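Local structure of nucleoporin nup120 (Schizosaccharomyces pombe, 4GQ2) at residues 173-181 with 239-250; 294-302 with 309-317. The protein serves as a structural component of the nuclear pore complex, whose nucleoporins can also dock transiently associated nuclear transport factors. All blocks are in the same frame, centred on the assembly; numbering follows the deposited sequence.

Both contacts belong to the beta-propeller domain, their centres about 15 Å apart, but they work at different levels of the fold. Interaction 1 joins edge strands of two separate four-stranded sheets, is only partly buried, covers 423 Å² and relies on apolar and CH-pi contacts, with no hydrogen bond between its segments. Interaction 2 holds the two middle strands of a single sheet together: it is almost wholly buried, covers 809 Å², and combines a ladder of seven backbone hydrogen bonds with aromatic packing. The two adjoin where Leu244 CD1 of interaction 1 meets Leu315 CD1 of interaction 2 at 3.6 Å, so the sheet carrying residues 239-250 touches both of the others.

Interaction 1. Residues 173-181 with 239-250; sequences PDLMAAIST and ISMIFLSTYNVL
Ile179 lies over one face of the Phe243 ring: its CA stands 4.2 Å from the ring centroid and only 5° off the normal, which defines a CH-pi contact. Ile179 CD1 reaches Phe243 CD1 at 3.6 Å. The torsion of Phe243 (chi1 165°, CG opposite the backbone N) carries the ring toward the residues just past the end of strand 173-178, and Phe243 CZ comes within 3.4 Å of Ile179 O. The same Ile179 CD1 meets Leu250 CD1 at 3.7 Å, the two side chains crossing at about a right angle, so one methyl touches both strands of the opposing hairpin. With an alanine in place of Phe243, Ile179 would probably lose the flat surface beneath its CA and be freer to shift at the strand end.

Farther back, contact is made by methyl groups at the ends of longer side chains. Met241, extended beyond CG, brings CE to 3.3 Å from Leu175 O, while Leu175 CD1 packs 3.7 Å from Ser240 N. Strands 173-178 and 240-244 run parallel, 3° apart, but their axes come no closer than 6.9 Å, too far for backbone pairing. Each is the first strand of a four-stranded antiparallel sheet, consistent with the innermost strands of adjacent propeller blades. Leu175 and Ala177 point toward residues 239-250, whereas Met176 points away and packs on Tyr130 and Ile132 of strand 126-133, in the preceding sheet.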
ATOM      1  N   PRO A 173      44.321  16.867  -3.382  1.00 51.44           N
ATOM      2  CA  PRO A 173      43.155  17.501  -4.002  1.00 50.15           C
ATOM      3  C   PRO A 173      42.036  17.654  -2.981  1.00 55.87           C
ATOM      4  O   PRO A 173      41.806  16.748  -2.175  1.00 47.43           O
ATOM      5  CB  PRO A 173      42.754  16.509  -5.106  1.00 49.87           C
ATOM      6  CG  PRO A 173      43.967  15.671  -5.340  1.00 45.17           C
ATOM      7  CD  PRO A 173      44.590  15.546  -3.978  1.00 44.53           C
ATOM      8  N   ASP A 174      41.367  18.802  -3.009  1.00 56.12           N
ATOM      9  CA  ASP A 174      40.428  19.162  -1.961  1.00 55.21           C
ATOM     10  C   ASP A 174      39.051  19.569  -2.503  1.00 51.66           C
ATOM     11  O   ASP A 174      38.032  19.018  -2.097  1.00 51.29           O
ATOM     12  CB  ASP A 174      41.021  20.280  -1.100  1.00 63.60           C
ATOM     13  CG  ASP A 174      40.295  20.449   0.218  1.00 69.87           C
ATOM     14  OD1 ASP A 174      40.131  19.448   0.955  1.00 76.82           O
ATOM     15  OD2 ASP A 174      39.901  21.593   0.520  1.00 62.25           O
ATOM     16  N   LEU A 175      39.027  20.535  -3.412  1.00 46.91           N
ATOM     17  CA  LEU A 175      37.772  20.980  -4.005  1.00 50.19           C
ATOM     18  C   LEU A 175      37.865  20.965  -5.524  1.00 50.85           C
ATOM     19  O   LEU A 175      38.951  21.134  -6.085  1.00 52.63           O
ATOM     20  CB  LEU A 175      37.389  22.375  -3.500  1.00 47.75           C
ATOM     21  CG  LEU A 175      37.105  22.559  -2.001  1.00 52.32           C
ATOM     22  CD1 LEU A 175      37.113  24.035  -1.629  1.00 45.96           C
ATOM     23  CD2 LEU A 175      35.786  21.915  -1.594  1.00 50.24           C
ATOM     24  N   MET A 176      36.725  20.741  -6.176  1.00 47.10           N
ATOM     25  CA  MET A 176      36.647  20.717  -7.635  1.00 50.97           C
ATOM     26  C   MET A 176      35.617  21.709  -8.150  1.00 50.69           C
ATOM     27  O   MET A 176      34.656  22.045  -7.454  1.00 52.02           O
ATOM     28  CB  MET A 176      36.252  19.333  -8.151  1.00 45.05           C
ATOM     29  CG  MET A 176      37.019  18.156  -7.569  1.00 58.05           C
ATOM     30  SD  MET A 176      36.172  16.598  -7.918  1.00 57.27           S
ATOM     31  CE  MET A 176      36.469  16.384  -9.672  1.00 39.40           C
ATOM     32  N   ALA A 177      35.824  22.162  -9.382  1.00 52.01           N
ATOM     33  CA  ALA A 177      34.796  22.879 -10.128  1.00 54.83           C
ATOM     34  C   ALA A 177      34.991  22.620 -11.614  1.00 57.44           C
ATOM     35  O   ALA A 177      35.946  23.113 -12.222  1.00 71.33           O
ATOM     36  CB  ALA A 177      34.825  24.375  -9.822  1.00 44.02           C
ATOM     37  N   ALA A 178      34.097  21.814 -12.180  1.00 51.24           N
ATOM     38  CA  ALA A 178      34.053  21.565 -13.614  1.00 51.05           C
ATOM     39  C   ALA A 178      33.934  22.888 -14.363  1.00 54.16           C
ATOM     40  O   ALA A 178      33.107  23.734 -14.023  1.00 57.39           O
ATOM     41  CB  ALA A 178      32.875  20.660 -13.949  1.00 47.09           C
ATOM     42  N   ILE A 179      34.777  23.071 -15.372  1.00 62.40           N
ATOM     43  CA  ILE A 179      34.739  24.282 -16.193  1.00 68.20           C
ATOM     44  C   ILE A 179      33.965  23.991 -17.474  1.00 70.22           C
ATOM     45  O   ILE A 179      33.266  24.856 -18.004  1.00 68.70           O
ATOM     46  CB  ILE A 179      36.170  24.786 -16.512  1.00 72.96           C
ATOM     47  CG1 ILE A 179      36.905  25.204 -15.229  1.00 69.65           C
ATOM     48  CG2 ILE A 179      36.157  25.913 -17.542  1.00 80.22           C
ATOM     49  CD1 ILE A 179      36.112  26.098 -14.295  1.00 56.37           C
ATOM     50  N   SER A 180      34.089  22.748 -17.941  1.00 60.59           N
ATOM     51  CA  SER A 180      33.512  22.295 -19.195  1.00 53.54           C
ATOM     52  C   SER A 180      33.603  20.774 -19.268  1.00 55.39           C
ATOM     53  O   SER A 180      34.007  20.115 -18.304  1.00 50.76           O
ATOM     54  CB  SER A 180      34.279  22.902 -20.374  1.00 56.14           C
ATOM     55  OG  SER A 180      35.594  22.374 -20.441  1.00 51.83           O
ATOM     56  N   THR A 181      33.248  20.227 -20.427  1.00 62.41           N
ATOM     57  CA  THR A 181      33.332  18.789 -20.667  1.00 61.80           C
ATOM     58  C   THR A 181      34.763  18.296 -20.851  1.00 57.36           C
ATOM     59  O   THR A 181      34.989  17.101 -21.012  1.00 68.31           O
ATOM     60  CB  THR A 181      32.480  18.352 -21.879  1.00 70.88           C
ATOM     61  OG1 THR A 181      32.552  19.346 -22.911  1.00 67.77           O
ATOM     62  CG2 THR A 181      31.033  18.158 -21.461  1.00 65.53           C
ATOM     63  N   ILE A 239      39.161  27.729   0.117  1.00 56.90           N
ATOM     64  CA  ILE A 239      38.234  27.096   1.058  1.00 56.12           C
ATOM     65  C   ILE A 239      36.809  27.026   0.506  1.00 48.66           C
ATOM     66  O   ILE A 239      35.927  26.445   1.133  1.00 53.57           O
ATOM     67  CB  ILE A 239      38.249  27.777   2.443  1.00 48.75           C
ATOM     68  CG1 ILE A 239      37.846  29.251   2.332  1.00 56.75           C
ATOM     69  CG2 ILE A 239      39.618  27.613   3.093  1.00 49.16           C
ATOM     70  CD1 ILE A 239      37.294  29.835   3.616  1.00 69.05           C
ATOM     71  N   SER A 240      36.605  27.621  -0.670  1.00 49.08           N
ATOM     72  CA  SER A 240      35.321  27.605  -1.369  1.00 56.35           C
ATOM     73  C   SER A 240      35.493  28.235  -2.752  1.00 62.28           C
ATOM     74  O   SER A 240      36.037  29.333  -2.872  1.00 61.40           O
ATOM     75  CB  SER A 240      34.265  28.379  -0.568  1.00 67.23           C
ATOM     76  OG  SER A 240      32.957  27.904  -0.831  1.00 78.05           O
ATOM     77  N   MET A 241      35.043  27.538  -3.793  1.00 59.19           N
ATOM     78  CA  MET A 241      35.093  28.087  -5.154  1.00 60.06           C
ATOM     79  C   MET A 241      33.912  27.670  -6.029  1.00 56.01           C
ATOM     80  O   MET A 241      33.423  26.541  -5.931  1.00 58.31           O
ATOM     81  CB  MET A 241      36.424  27.761  -5.852  1.00 62.25           C
ATOM     82  CG  MET A 241      36.778  26.284  -5.947  1.00 58.56           C
ATOM     83  SD  MET A 241      38.127  26.003  -7.115  1.00 58.38           S
ATOM     84  CE  MET A 241      38.398  24.245  -6.928  1.00 51.22           C
ATOM     85  N   ILE A 242      33.467  28.600  -6.875  1.00 48.42           N
ATOM     86  CA  ILE A 242      32.357  28.365  -7.803  1.00 55.45           C
ATOM     87  C   ILE A 242      32.644  28.908  -9.204  1.00 61.55           C
ATOM     88  O   ILE A 242      33.266  29.957  -9.369  1.00 64.83           O
ATOM     89  CB  ILE A 242      31.013  28.943  -7.291  1.00 52.56           C
ATOM     90  CG1 ILE A 242      31.179  30.394  -6.821  1.00 57.21           C
ATOM     91  CG2 ILE A 242      30.436  28.072  -6.180  1.00 51.98           C
ATOM     92  CD1 ILE A 242      29.881  31.172  -6.734  1.00 54.51           C
ATOM     93  N   PHE A 243      32.179  28.171 -10.206  1.00 62.54           N
ATOM     94  CA  PHE A 243      32.336  28.537 -11.601  1.00 55.74           C
ATOM     95  C   PHE A 243      31.078  29.241 -12.103  1.00 58.50           C
ATOM     96  O   PHE A 243      29.966  28.798 -11.825  1.00 60.61           O
ATOM     97  CB  PHE A 243      32.619  27.278 -12.430  1.00 57.14           C
ATOM     98  CG  PHE A 243      32.460  27.468 -13.915  1.00 59.68           C
ATOM     99  CD1 PHE A 243      33.312  28.314 -14.625  1.00 49.23           C
ATOM    100  CD2 PHE A 243      31.465  26.783 -14.611  1.00 60.64           C
ATOM    101  CE1 PHE A 243      33.172  28.472 -15.998  1.00 59.69           C
ATOM    102  CE2 PHE A 243      31.317  26.942 -15.983  1.00 59.78           C
ATOM    103  CZ  PHE A 243      32.173  27.786 -16.679  1.00 55.95           C
ATOM    104  N   LEU A 244      31.267  30.337 -12.835  1.00 60.68           N
ATOM    105  CA  LEU A 244      30.157  31.112 -13.389  1.00 62.67           C
ATOM    106  C   LEU A 244      30.248  31.186 -14.909  1.00 77.94           C
ATOM    107  O   LEU A 244      31.301  30.929 -15.485  1.00 78.47           O
ATOM    108  CB  LEU A 244      30.140  32.530 -12.811  1.00 57.46           C
ATOM    109  CG  LEU A 244      30.338  32.762 -11.309  1.00 67.43           C
ATOM    110  CD1 LEU A 244      30.379  34.254 -11.024  1.00 67.18           C
ATOM    111  CD2 LEU A 244      29.256  32.094 -10.473  1.00 71.35           C
ATOM    112  N   SER A 245      29.130  31.523 -15.548  1.00 90.26           N
ATOM    113  CA  SER A 245      29.065  31.777 -16.994  1.00 87.97           C
ATOM    114  C   SER A 245      27.805  32.608 -17.321  1.00 87.95           C
ATOM    115  O   SER A 245      26.865  32.616 -16.531  1.00105.67           O
ATOM    116  CB  SER A 245      29.143  30.471 -17.806  1.00 77.86           C
ATOM    117  OG  SER A 245      28.846  29.332 -17.012  1.00 76.26           O
ATOM    118  N   THR A 246      27.760  33.310 -18.457  1.00 84.08           N
ATOM    119  CA  THR A 246      28.775  33.251 -19.510  1.00106.53           C
ATOM    120  C   THR A 246      29.915  34.252 -19.279  1.00 97.24           C
ATOM    121  O   THR A 246      30.418  34.878 -20.219  1.00 90.81           O
ATOM    122  CB  THR A 246      28.155  33.419 -20.924  1.00121.99           C
ATOM    123  OG1 THR A 246      26.789  32.983 -20.917  1.00127.68           O
ATOM    124  CG2 THR A 246      28.935  32.611 -21.969  1.00 97.34           C
ATOM    125  N   TYR A 247      30.298  34.405 -18.013  1.00 79.77           N
ATOM    126  CA  TYR A 247      31.594  34.964 -17.669  1.00 76.14           C
ATOM    127  C   TYR A 247      32.514  33.771 -17.493  1.00 76.91           C
ATOM    128  O   TYR A 247      32.272  32.935 -16.624  1.00 93.80           O
ATOM    129  CB  TYR A 247      31.542  35.754 -16.359  1.00 74.91           C
ATOM    130  CG  TYR A 247      30.320  36.617 -16.154  1.00 71.81           C
ATOM    131  CD1 TYR A 247      29.823  37.427 -17.177  1.00 77.30           C
ATOM    132  CD2 TYR A 247      29.681  36.650 -14.922  1.00 69.94           C
ATOM    133  CE1 TYR A 247      28.707  38.223 -16.981  1.00 77.26           C
ATOM    134  CE2 TYR A 247      28.570  37.449 -14.714  1.00 75.16           C
ATOM    135  CZ  TYR A 247      28.085  38.230 -15.746  1.00 78.10           C
ATOM    136  OH  TYR A 247      26.980  39.022 -15.537  1.00 77.61           O
ATOM    137  N   ASN A 248      33.556  33.672 -18.310  1.00 70.45           N
ATOM    138  CA  ASN A 248      34.544  32.611 -18.134  1.00 78.97           C
ATOM    139  C   ASN A 248      35.332  32.874 -16.841  1.00 73.69           C
ATOM    140  O   ASN A 248      36.521  33.200 -16.864  1.00 88.12           O
ATOM    141  CB  ASN A 248      35.458  32.513 -19.362  1.00 84.59           C
ATOM    142  CG  ASN A 248      36.072  31.132 -19.531  1.00 95.94           C
ATOM    143  OD1 ASN A 248      35.659  30.164 -18.887  1.00 96.31           O
ATOM    144  ND2 ASN A 248      37.065  31.035 -20.409  1.00103.52           N
ATOM    145  N   VAL A 249      34.641  32.718 -15.715  1.00 63.33           N
ATOM    146  CA  VAL A 249      35.086  33.251 -14.429  1.00 71.16           C
ATOM    147  C   VAL A 249      34.962  32.244 -13.285  1.00 71.34           C
ATOM    148  O   VAL A 249      33.995  31.484 -13.208  1.00 78.06           O
ATOM    149  CB  VAL A 249      34.295  34.540 -14.091  1.00 72.62           C
ATOM    150  CG1 VAL A 249      34.156  34.749 -12.589  1.00 69.95           C
ATOM    151  CG2 VAL A 249      34.937  35.746 -14.763  1.00 76.95           C
ATOM    152  N   LEU A 250      35.960  32.259 -12.406  1.00 69.93           N
ATOM    153  CA  LEU A 250      35.963  31.462 -11.189  1.00 57.43           C
ATOM    154  C   LEU A 250      35.914  32.415 -10.000  1.00 58.28           C
ATOM    155  O   LEU A 250      36.659  33.393  -9.960  1.00 67.77           O
ATOM    156  CB  LEU A 250      37.231  30.609 -11.133  1.00 57.49           C
ATOM    157  CG  LEU A 250      37.197  29.248 -10.436  1.00 63.77           C
ATOM    158  CD1 LEU A 250      36.382  28.245 -11.243  1.00 55.09           C
ATOM    159  CD2 LEU A 250      38.611  28.731 -10.223  1.00 52.18           C
TER

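Interaction 2. Residues 294-302 with 309-317; sequences TNSFIALYY and SFSIYKLNA
Tyr301 CD1 sits 3.3 Å above one face of the Phe310 ring, displaced from its centre toward the rim. The ring centroids are 4.9 Å apart and the planes meet at 40°, an oblique pairing rather than a stack or an edge-to-face contact. Tyr301 CG is opposite the backbone N (chi1 180°), which brings CD1 to Phe310 CZ. These residues belong to a beta hairpin of strands 297-302 and 309-317, the two central strands of a four-stranded antiparallel sheet consistent with a propeller blade. Phe310 also makes an edge-to-face contact with Phe350, and Phe297 does so with Phe362, tying this side of the hairpin to strands 346-354 and 361-370 of the next sheet.

At the sheet's other face, the Tyr302 ring has Ser311 CB at its edge, in the ring plane. Tyr313 OH is also at that ring's edge, where it forms a weak hydrogen bond of 3.3 Å with Tyr302 OH; either hydroxyl could donate. The Tyr302 and Tyr313 side chains cross at about a right angle, and Leu300 CD2 packs 3.5 Å from Tyr313 CE1. Ser311 OG, buried near Tyr302 CE1, is satisfied elsewhere by a hydrogen bond with Lys330 O.

The backbone register is regular. Ile298-Tyr313, Leu300-Ser311 and Tyr302-Ser309 are hydrogen-bonded pairs, each with two N-H...O bonds. Ala299-Ile312 and Tyr301-Phe310 are the non-hydrogen-bonded pairs between them, and Phe297-Lys314 is a third, beyond Ile298-Tyr313. In this last pair, the aliphatic part of Lys314 crosses Phe297, with Lys314 CD 3.5 Å from Phe297 CE1. Beyond it, Leu315 N donates to Ser296 O at 2.8 Å with an N-H...O angle of 163°.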
ATOM      1  N   THR A 294      20.694  34.084 -13.572  1.00 98.16           N
ATOM      2  CA  THR A 294      21.767  34.868 -14.169  1.00109.86           C
ATOM      3  C   THR A 294      22.993  34.751 -13.284  1.00104.82           C
ATOM      4  O   THR A 294      23.036  35.345 -12.207  1.00105.63           O
ATOM      5  CB  THR A 294      21.389  36.359 -14.318  1.00127.95           C
ATOM      6  OG1 THR A 294      20.964  36.880 -13.050  1.00117.99           O
ATOM      7  CG2 THR A 294      20.279  36.547 -15.352  1.00122.23           C
ATOM      8  N   ASN A 295      23.977  33.968 -13.725  1.00 99.93           N
ATOM      9  CA  ASN A 295      25.230  33.821 -12.988  1.00 96.34           C
ATOM     10  C   ASN A 295      25.887  35.186 -12.857  1.00 89.06           C
ATOM     11  O   ASN A 295      26.771  35.539 -13.635  1.00 96.85           O
ATOM     12  CB  ASN A 295      26.177  32.834 -13.682  1.00 97.22           C
ATOM     13  CG  ASN A 295      25.614  31.424 -13.761  1.00102.16           C
ATOM     14  OD1 ASN A 295      24.787  31.019 -12.942  1.00110.32           O
ATOM     15  ND2 ASN A 295      26.072  30.664 -14.749  1.00102.25           N
ATOM     16  N   SER A 296      25.431  35.949 -11.868  1.00 72.94           N
ATOM     17  CA  SER A 296      25.759  37.363 -11.750  1.00 76.30           C
ATOM     18  C   SER A 296      25.714  37.808 -10.290  1.00 78.99           C
ATOM     19  O   SER A 296      26.324  38.814  -9.920  1.00 80.75           O
ATOM     20  CB  SER A 296      24.786  38.194 -12.599  1.00 78.78           C
ATOM     21  OG  SER A 296      25.174  39.554 -12.674  1.00 84.38           O
ATOM     22  N   PHE A 297      24.986  37.056  -9.468  1.00 73.24           N
ATOM     23  CA  PHE A 297      24.915  37.325  -8.035  1.00 68.83           C
ATOM     24  C   PHE A 297      25.586  36.215  -7.239  1.00 68.34           C
ATOM     25  O   PHE A 297      25.623  35.064  -7.671  1.00 66.24           O
ATOM     26  CB  PHE A 297      23.472  37.497  -7.575  1.00 68.49           C
ATOM     27  CG  PHE A 297      22.762  38.640  -8.230  1.00 72.34           C
ATOM     28  CD1 PHE A 297      22.798  39.909  -7.670  1.00 78.73           C
ATOM     29  CD2 PHE A 297      22.041  38.445  -9.405  1.00 79.94           C
ATOM     30  CE1 PHE A 297      22.134  40.967  -8.272  1.00 84.10           C
ATOM     31  CE2 PHE A 297      21.376  39.499 -10.012  1.00 81.25           C
ATOM     32  CZ  PHE A 297      21.424  40.761  -9.444  1.00 79.36           C
ATOM     33  N   ILE A 298      26.112  36.582  -6.077  1.00 61.53           N
ATOM     34  CA  ILE A 298      26.884  35.683  -5.242  1.00 57.16           C
ATOM     35  C   ILE A 298      26.450  35.854  -3.800  1.00 61.24           C
ATOM     36  O   ILE A 298      26.434  36.967  -3.283  1.00 57.94           O
ATOM     37  CB  ILE A 298      28.399  35.982  -5.350  1.00 64.97           C
ATOM     38  CG1 ILE A 298      28.936  35.524  -6.706  1.00 66.56           C
ATOM     39  CG2 ILE A 298      29.183  35.298  -4.237  1.00 59.34           C
ATOM     40  CD1 ILE A 298      30.117  36.330  -7.197  1.00 76.68           C
ATOM     41  N   ALA A 299      26.093  34.745  -3.160  1.00 61.24           N
ATOM     42  CA  ALA A 299      25.829  34.739  -1.736  1.00 57.61           C
ATOM     43  C   ALA A 299      27.068  34.245  -0.999  1.00 56.74           C
ATOM     44  O   ALA A 299      27.750  33.326  -1.456  1.00 58.07           O
ATOM     45  CB  ALA A 299      24.622  33.877  -1.414  1.00 58.89           C
ATOM     46  N   LEU A 300      27.351  34.873   0.137  1.00 55.36           N
ATOM     47  CA  LEU A 300      28.554  34.591   0.907  1.00 58.81           C
ATOM     48  C   LEU A 300      28.219  34.528   2.391  1.00 59.84           C
ATOM     49  O   LEU A 300      27.449  35.350   2.896  1.00 61.80           O
ATOM     50  CB  LEU A 300      29.634  35.644   0.613  1.00 63.82           C
ATOM     51  CG  LEU A 300      30.785  35.914   1.594  1.00 76.02           C
ATOM     52  CD1 LEU A 300      31.697  34.708   1.778  1.00 68.05           C
ATOM     53  CD2 LEU A 300      31.586  37.123   1.134  1.00 70.66           C
ATOM     54  N   TYR A 301      28.806  33.545   3.072  1.00 53.97           N
ATOM     55  CA  TYR A 301      28.510  33.259   4.473  1.00 58.19           C
ATOM     56  C   TYR A 301      29.618  33.703   5.418  1.00 56.75           C
ATOM     57  O   TYR A 301      30.801  33.479   5.145  1.00 51.99           O
ATOM     58  CB  TYR A 301      28.266  31.761   4.662  1.00 44.08           C
ATOM     59  CG  TYR A 301      27.954  31.351   6.084  1.00 44.23           C
ATOM     60  CD1 TYR A 301      26.837  31.856   6.744  1.00 43.72           C
ATOM     61  CD2 TYR A 301      28.763  30.433   6.765  1.00 54.61           C
ATOM     62  CE1 TYR A 301      26.535  31.474   8.043  1.00 43.33           C
ATOM     63  CE2 TYR A 301      28.462  30.037   8.066  1.00 49.63           C
ATOM     64  CZ  TYR A 301      27.348  30.565   8.695  1.00 44.48           C
ATOM     65  OH  TYR A 301      27.033  30.192   9.975  1.00 53.86           O
ATOM     66  N   TYR A 302      29.208  34.313   6.530  1.00 51.79           N
ATOM     67  CA  TYR A 302      30.112  34.747   7.592  1.00 62.06           C
ATOM     68  C   TYR A 302      29.736  34.045   8.890  1.00 68.23           C
ATOM     69  O   TYR A 302      28.656  34.295   9.433  1.00 73.15           O
ATOM     70  CB  TYR A 302      29.991  36.253   7.830  1.00 59.56           C
ATOM     71  CG  TYR A 302      30.568  37.153   6.762  1.00 73.25           C
ATOM     72  CD1 TYR A 302      29.823  37.486   5.629  1.00 75.42           C
ATOM     73  CD2 TYR A 302      31.842  37.715   6.906  1.00 80.65           C
ATOM     74  CE1 TYR A 302      30.337  38.328   4.656  1.00 85.06           C
ATOM     75  CE2 TYR A 302      32.363  38.563   5.938  1.00 82.50           C
ATOM     76  CZ  TYR A 302      31.605  38.865   4.817  1.00 85.87           C
ATOM     77  OH  TYR A 302      32.105  39.703   3.846  1.00 99.24           O
ATOM     78  N   SER A 309      25.852  35.266   9.379  1.00 53.14           N
ATOM     79  CA  SER A 309      25.098  36.182   8.533  1.00 54.83           C
ATOM     80  C   SER A 309      25.491  35.948   7.083  1.00 51.53           C
ATOM     81  O   SER A 309      26.428  35.203   6.806  1.00 55.12           O
ATOM     82  CB  SER A 309      25.362  37.640   8.933  1.00 59.02           C
ATOM     83  OG  SER A 309      26.746  37.949   8.893  1.00 65.74           O
ATOM     84  N   PHE A 310      24.776  36.584   6.161  1.00 48.76           N
ATOM     85  CA  PHE A 310      25.002  36.361   4.739  1.00 62.53           C
ATOM     86  C   PHE A 310      25.146  37.668   3.964  1.00 66.28           C
ATOM     87  O   PHE A 310      24.506  38.666   4.293  1.00 56.24           O
ATOM     88  CB  PHE A 310      23.857  35.540   4.142  1.00 65.60           C
ATOM     89  CG  PHE A 310      23.805  34.114   4.622  1.00 58.45           C
ATOM     90  CD1 PHE A 310      23.094  33.775   5.769  1.00 60.09           C
ATOM     91  CD2 PHE A 310      24.450  33.105   3.913  1.00 65.63           C
ATOM     92  CE1 PHE A 310      23.039  32.462   6.208  1.00 62.26           C
ATOM     93  CE2 PHE A 310      24.397  31.788   4.343  1.00 60.93           C
ATOM     94  CZ  PHE A 310      23.690  31.467   5.492  1.00 56.96           C
ATOM     95  N   SER A 311      25.984  37.646   2.931  1.00 70.65           N
ATOM     96  CA  SER A 311      26.157  38.788   2.037  1.00 64.55           C
ATOM     97  C   SER A 311      25.778  38.436   0.604  1.00 66.82           C
ATOM     98  O   SER A 311      25.903  37.286   0.188  1.00 79.09           O
ATOM     99  CB  SER A 311      27.602  39.285   2.075  1.00 59.81           C
ATOM    100  OG  SER A 311      27.875  39.971   3.279  1.00 67.16           O
ATOM    101  N   ILE A 312      25.306  39.432  -0.140  1.00 73.88           N
ATOM    102  CA  ILE A 312      25.102  39.296  -1.582  1.00 69.25           C
ATOM    103  C   ILE A 312      25.975  40.312  -2.325  1.00 74.27           C
ATOM    104  O   ILE A 312      26.102  41.460  -1.901  1.00100.62           O
ATOM    105  CB  ILE A 312      23.611  39.429  -1.980  1.00 70.88           C
ATOM    106  CG1 ILE A 312      22.817  38.208  -1.488  1.00 75.52           C
ATOM    107  CG2 ILE A 312      23.459  39.592  -3.491  1.00 58.79           C
ATOM    108  CD1 ILE A 312      21.319  38.267  -1.739  1.00 62.39           C
ATOM    109  N   TYR A 313      26.588  39.868  -3.419  1.00 63.98           N
ATOM    110  CA  TYR A 313      27.433  40.712  -4.250  1.00 60.58           C
ATOM    111  C   TYR A 313      26.990  40.643  -5.704  1.00 65.17           C
ATOM    112  O   TYR A 313      26.589  39.585  -6.187  1.00 72.65           O
ATOM    113  CB  TYR A 313      28.892  40.263  -4.164  1.00 62.51           C
ATOM    114  CG  TYR A 313      29.553  40.470  -2.820  1.00 77.89           C
ATOM    115  CD1 TYR A 313      29.349  39.567  -1.779  1.00 68.85           C
ATOM    116  CD2 TYR A 313      30.403  41.556  -2.593  1.00 82.54           C
ATOM    117  CE1 TYR A 313      29.957  39.745  -0.549  1.00 68.21           C
ATOM    118  CE2 TYR A 313      31.022  41.738  -1.362  1.00 74.17           C
ATOM    119  CZ  TYR A 313      30.792  40.828  -0.345  1.00 71.73           C
ATOM    120  OH  TYR A 313      31.387  40.987   0.885  1.00 78.32           O
ATOM    121  N   LYS A 314      27.077  41.777  -6.394  1.00 69.66           N
ATOM    122  CA  LYS A 314      26.836  41.839  -7.830  1.00 66.06           C
ATOM    123  C   LYS A 314      28.167  41.753  -8.568  1.00 65.31           C
ATOM    124  O   LYS A 314      29.139  42.416  -8.191  1.00 75.35           O
ATOM    125  CB  LYS A 314      26.108  43.142  -8.192  1.00 61.00           C
ATOM    126  CG  LYS A 314      25.826  43.343  -9.674  1.00 69.07           C
ATOM    127  CD  LYS A 314      24.531  42.675 -10.116  1.00 81.64           C
ATOM    128  CE  LYS A 314      24.393  42.625 -11.634  1.00 83.89           C
ATOM    129  NZ  LYS A 314      24.066  43.943 -12.245  1.00 83.63           N
ATOM    130  N   LEU A 315      28.213  40.921  -9.603  1.00 61.15           N
ATOM    131  CA  LEU A 315      29.367  40.866 -10.487  1.00 64.64           C
ATOM    132  C   LEU A 315      29.100  41.726 -11.715  1.00 76.64           C
ATOM    133  O   LEU A 315      28.109  41.530 -12.427  1.00 72.34           O
ATOM    134  CB  LEU A 315      29.688  39.431 -10.913  1.00 56.36           C
ATOM    135  CG  LEU A 315      31.145  38.939 -10.888  1.00 67.97           C
ATOM    136  CD1 LEU A 315      31.278  37.703 -11.757  1.00 73.90           C
ATOM    137  CD2 LEU A 315      32.174  39.980 -11.318  1.00 69.27           C
ATOM    138  N   ASN A 316      29.997  42.681 -11.944  1.00 84.28           N
ATOM    139  CA  ASN A 316      29.914  43.583 -13.080  1.00 77.30           C
ATOM    140  C   ASN A 316      31.116  43.388 -13.994  1.00 84.35           C
ATOM    141  O   ASN A 316      32.265  43.460 -13.550  1.00 73.68           O
ATOM    142  CB  ASN A 316      29.824  45.034 -12.595  1.00 82.06           C
ATOM    143  CG  ASN A 316      28.623  45.275 -11.692  1.00 87.53           C
ATOM    144  OD1 ASN A 316      27.485  44.982 -12.063  1.00 82.05           O
ATOM    145  ND2 ASN A 316      28.874  45.811 -10.498  1.00 82.09           N
ATOM    146  N   ALA A 317      30.838  43.116 -15.266  1.00100.09           N
ATOM    147  CA  ALA A 317      31.878  42.898 -16.268  1.00113.37           C
ATOM    148  C   ALA A 317      31.776  43.939 -17.377  1.00133.12           C
ATOM    149  O   ALA A 317      30.673  44.303 -17.790  1.00141.66           O
ATOM    150  CB  ALA A 317      31.766  41.494 -16.846  1.00100.78           C
TER